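Local coordinates for protein putative NADPH:quinone reductase (Bacillus thuringiensis, PDB 3GMS) that probably reduces quinones using NADPH, as a member of the medium-chain dehydrogenase/reductase superfamily, at residues T131-C136 with A162-I167. Residues are numbered along the deposited sequence; the frame is centred on the assembly and turned at random.
Sequences TAWVTC and AQLSQI
Leu164 makes every approach under 4.5 Å from 162-167 to the facing helix, its two methyl branches dividing between three residues of 131-136. CD1 lies 3.6 Å from Ala132 CB and equally close to Ala132 C, so this branch lies against the backbone of the facing helix as well as its methyl group. The same CD1 touches Cys136 SG more loosely, at 4.2 Å, one turn further on along the same helix face. CD2 instead approaches the indole of Trp133 at its edge, in the ring plane, 3.7 Å from CE3 and 4.0 Å from CZ3. The indole gets there in two steps: with CG of Trp133 anti to the backbone N (chi1 178°) it swings out from the helix, and chi2 of -105° turns its six-membered edge to Leu164 CD2. No hydrogen bond crosses the interface, and 181 Å² is buried in all. Ile167 CB faces 131-136 again, but its nearest approach, CG2 to Trp133 CZ3, is 4.8 Å, beyond close contact. The axes of the two short segments are 10.6 Å apart at closest and cross at -47°; the nearest CA pair, Trp133 and Leu164, is 7.6 Å apart. Helix 156-168 follows strand 147-150 of the parallel Rossmann-type sheet; helix 127-139 packs on it, while Trp133 also touches Thr283, Leu287 and Leu290 of helix 277-292.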
ATOM      1  N   THR A 131       2.700  -5.094   1.261  1.00 20.29           N
ATOM      2  CA  THR A 131       2.825  -5.422  -0.158  1.00 20.05           C
ATOM      3  C   THR A 131       4.293  -5.555  -0.589  1.00 20.59           C
ATOM      4  O   THR A 131       4.680  -6.566  -1.248  1.00 20.38           O
ATOM      5  CB  THR A 131       2.076  -4.414  -1.063  1.00 20.09           C
ATOM      6  OG1 THR A 131       0.677  -4.459  -0.743  1.00 18.88           O
ATOM      7  CG2 THR A 131       2.234  -4.804  -2.551  1.00 20.35           C
ATOM      8  N   ALA A 132       5.112  -4.579  -0.207  1.00 19.89           N
ATOM      9  CA  ALA A 132       6.521  -4.616  -0.574  1.00 20.58           C
ATOM     10  C   ALA A 132       7.215  -5.839   0.083  1.00 20.66           C
ATOM     11  O   ALA A 132       7.938  -6.569  -0.593  1.00 21.62           O
ATOM     12  CB  ALA A 132       7.234  -3.285  -0.195  1.00 19.05           C
ATOM     13  N   TRP A 133       6.956  -6.072   1.368  1.00 21.05           N
ATOM     14  CA  TRP A 133       7.585  -7.170   2.116  1.00 21.09           C
ATOM     15  C   TRP A 133       7.207  -8.553   1.586  1.00 21.95           C
ATOM     16  O   TRP A 133       8.080  -9.433   1.403  1.00 20.88           O
ATOM     17  CB  TRP A 133       7.195  -7.119   3.584  1.00 21.62           C
ATOM     18  CG  TRP A 133       7.789  -8.284   4.386  1.00 21.80           C
ATOM     19  CD1 TRP A 133       7.125  -9.387   4.830  1.00 25.66           C
ATOM     20  CD2 TRP A 133       9.142  -8.425   4.814  1.00 23.84           C
ATOM     21  NE1 TRP A 133       7.987 -10.208   5.541  1.00 25.30           N
ATOM     22  CE2 TRP A 133       9.232  -9.646   5.530  1.00 26.27           C
ATOM     23  CE3 TRP A 133      10.286  -7.630   4.685  1.00 25.04           C
ATOM     24  CZ2 TRP A 133      10.439 -10.105   6.101  1.00 26.40           C
ATOM     25  CZ3 TRP A 133      11.490  -8.081   5.266  1.00 27.25           C
ATOM     26  CH2 TRP A 133      11.543  -9.315   5.964  1.00 26.20           C
ATOM     27  N   VAL A 134       5.903  -8.754   1.418  1.00 21.34           N
ATOM     28  CA  VAL A 134       5.379 -10.013   0.900  1.00 21.28           C
ATOM     29  C   VAL A 134       5.854 -10.340  -0.540  1.00 22.55           C
ATOM     30  O   VAL A 134       6.317 -11.451  -0.788  1.00 22.91           O
ATOM     31  CB  VAL A 134       3.856 -10.148   1.112  1.00 20.72           C
ATOM     32  CG1 VAL A 134       3.321 -11.408   0.442  1.00 20.25           C
ATOM     33  CG2 VAL A 134       3.540 -10.231   2.613  1.00 20.79           C
ATOM     34  N   THR A 135       5.724  -9.385  -1.459  1.00 21.30           N
ATOM     35  CA  THR A 135       6.159  -9.603  -2.853  1.00 22.76           C
ATOM     36  C   THR A 135       7.658  -9.957  -2.879  1.00 23.38           C
ATOM     37  O   THR A 135       8.057 -10.920  -3.555  1.00 23.03           O
ATOM     38  CB  THR A 135       5.810  -8.410  -3.806  1.00 22.25           C
ATOM     39  OG1 THR A 135       6.348  -7.191  -3.266  1.00 22.54           O
ATOM     40  CG2 THR A 135       4.243  -8.242  -3.974  1.00 22.87           C
ATOM     41  N   CYS A 136       8.481  -9.236  -2.102  1.00 23.57           N
ATOM     42  CA  CYS A 136       9.924  -9.538  -2.009  1.00 23.63           C
ATOM     43  C   CYS A 136      10.236 -10.900  -1.364  1.00 24.38           C
ATOM     44  O   CYS A 136      11.072 -11.650  -1.871  1.00 24.92           O
ATOM     45  CB  CYS A 136      10.712  -8.427  -1.273  1.00 23.76           C
ATOM     46  SG  CYS A 136      10.862  -6.897  -2.260  1.00 24.93           S
ATOM     47  N   ALA A 162      13.257   0.247  -2.427  1.00 24.54           N
ATOM     48  CA  ALA A 162      14.659   0.719  -2.360  1.00 24.87           C
ATOM     49  C   ALA A 162      15.276   0.332  -1.034  1.00 25.23           C
ATOM     50  O   ALA A 162      16.383  -0.211  -0.973  1.00 25.05           O
ATOM     51  CB  ALA A 162      14.746   2.221  -2.591  1.00 25.01           C
ATOM     52  N   GLN A 163      14.550   0.563   0.058  1.00 25.40           N
ATOM     53  CA  GLN A 163      15.056   0.157   1.353  1.00 24.67           C
ATOM     54  C   GLN A 163      15.136  -1.353   1.540  1.00 25.25           C
ATOM     55  O   GLN A 163      16.113  -1.864   2.118  1.00 25.28           O
ATOM     56  CB  GLN A 163      14.190   0.779   2.469  1.00 25.01           C
ATOM     57  CG  GLN A 163      14.255   2.313   2.476  1.00 24.32           C
ATOM     58  CD  GLN A 163      13.216   2.895   3.424  1.00 25.57           C
ATOM     59  OE1 GLN A 163      13.413   2.890   4.625  1.00 26.98           O
ATOM     60  NE2 GLN A 163      12.094   3.386   2.871  1.00 25.80           N
ATOM     61  N   LEU A 164      14.097  -2.079   1.120  1.00 24.74           N
ATOM     62  CA  LEU A 164      14.145  -3.540   1.190  1.00 24.31           C
ATOM     63  C   LEU A 164      15.331  -4.151   0.403  1.00 24.55           C
ATOM     64  O   LEU A 164      15.856  -5.202   0.796  1.00 24.02           O
ATOM     65  CB  LEU A 164      12.831  -4.146   0.709  1.00 23.81           C
ATOM     66  CG  LEU A 164      11.700  -3.969   1.736  1.00 23.83           C
ATOM     67  CD1 LEU A 164      10.383  -4.378   1.070  1.00 27.20           C
ATOM     68  CD2 LEU A 164      11.925  -4.786   3.004  1.00 26.32           C
ATOM     69  N   SER A 165      15.760  -3.491  -0.664  1.00 25.09           N
ATOM     70  CA  SER A 165      16.936  -4.029  -1.383  1.00 26.63           C
ATOM     71  C   SER A 165      18.182  -4.104  -0.461  1.00 27.65           C
ATOM     72  O   SER A 165      18.991  -5.028  -0.568  1.00 28.63           O
ATOM     73  CB  SER A 165      17.211  -3.262  -2.669  1.00 27.12           C
ATOM     74  OG  SER A 165      17.813  -1.996  -2.436  1.00 28.10           O
ATOM     75  N   GLN A 166      18.318  -3.126   0.435  1.00 27.62           N
ATOM     76  CA  GLN A 166      19.419  -3.078   1.391  1.00 28.99           C
ATOM     77  C   GLN A 166      19.203  -4.079   2.472  1.00 28.79           C
ATOM     78  O   GLN A 166      20.128  -4.830   2.786  1.00 29.94           O
ATOM     79  CB  GLN A 166      19.597  -1.669   1.980  1.00 28.71           C
ATOM     80  CG  GLN A 166      19.838  -0.650   0.869  1.00 30.84           C
ATOM     81  CD  GLN A 166      21.116  -0.962   0.056  1.00 36.07           C
ATOM     82  OE1 GLN A 166      22.141  -1.337   0.618  1.00 38.44           O
ATOM     83  NE2 GLN A 166      21.051  -0.781  -1.253  1.00 37.73           N
ATOM     84  N   ILE A 167      17.976  -4.140   3.005  1.00 28.76           N
ATOM     85  CA  ILE A 167      17.634  -5.108   4.054  1.00 28.69           C
ATOM     86  C   ILE A 167      17.787  -6.573   3.599  1.00 29.73           C
ATOM     87  O   ILE A 167      18.319  -7.433   4.343  1.00 29.75           O
ATOM     88  CB  ILE A 167      16.180  -4.881   4.594  1.00 27.76           C
ATOM     89  CG1 ILE A 167      16.074  -3.525   5.315  1.00 28.02           C
ATOM     90  CG2 ILE A 167      15.772  -6.003   5.566  1.00 29.18           C
ATOM     91  CD1 ILE A 167      14.618  -2.985   5.445  1.00 29.39           C
TER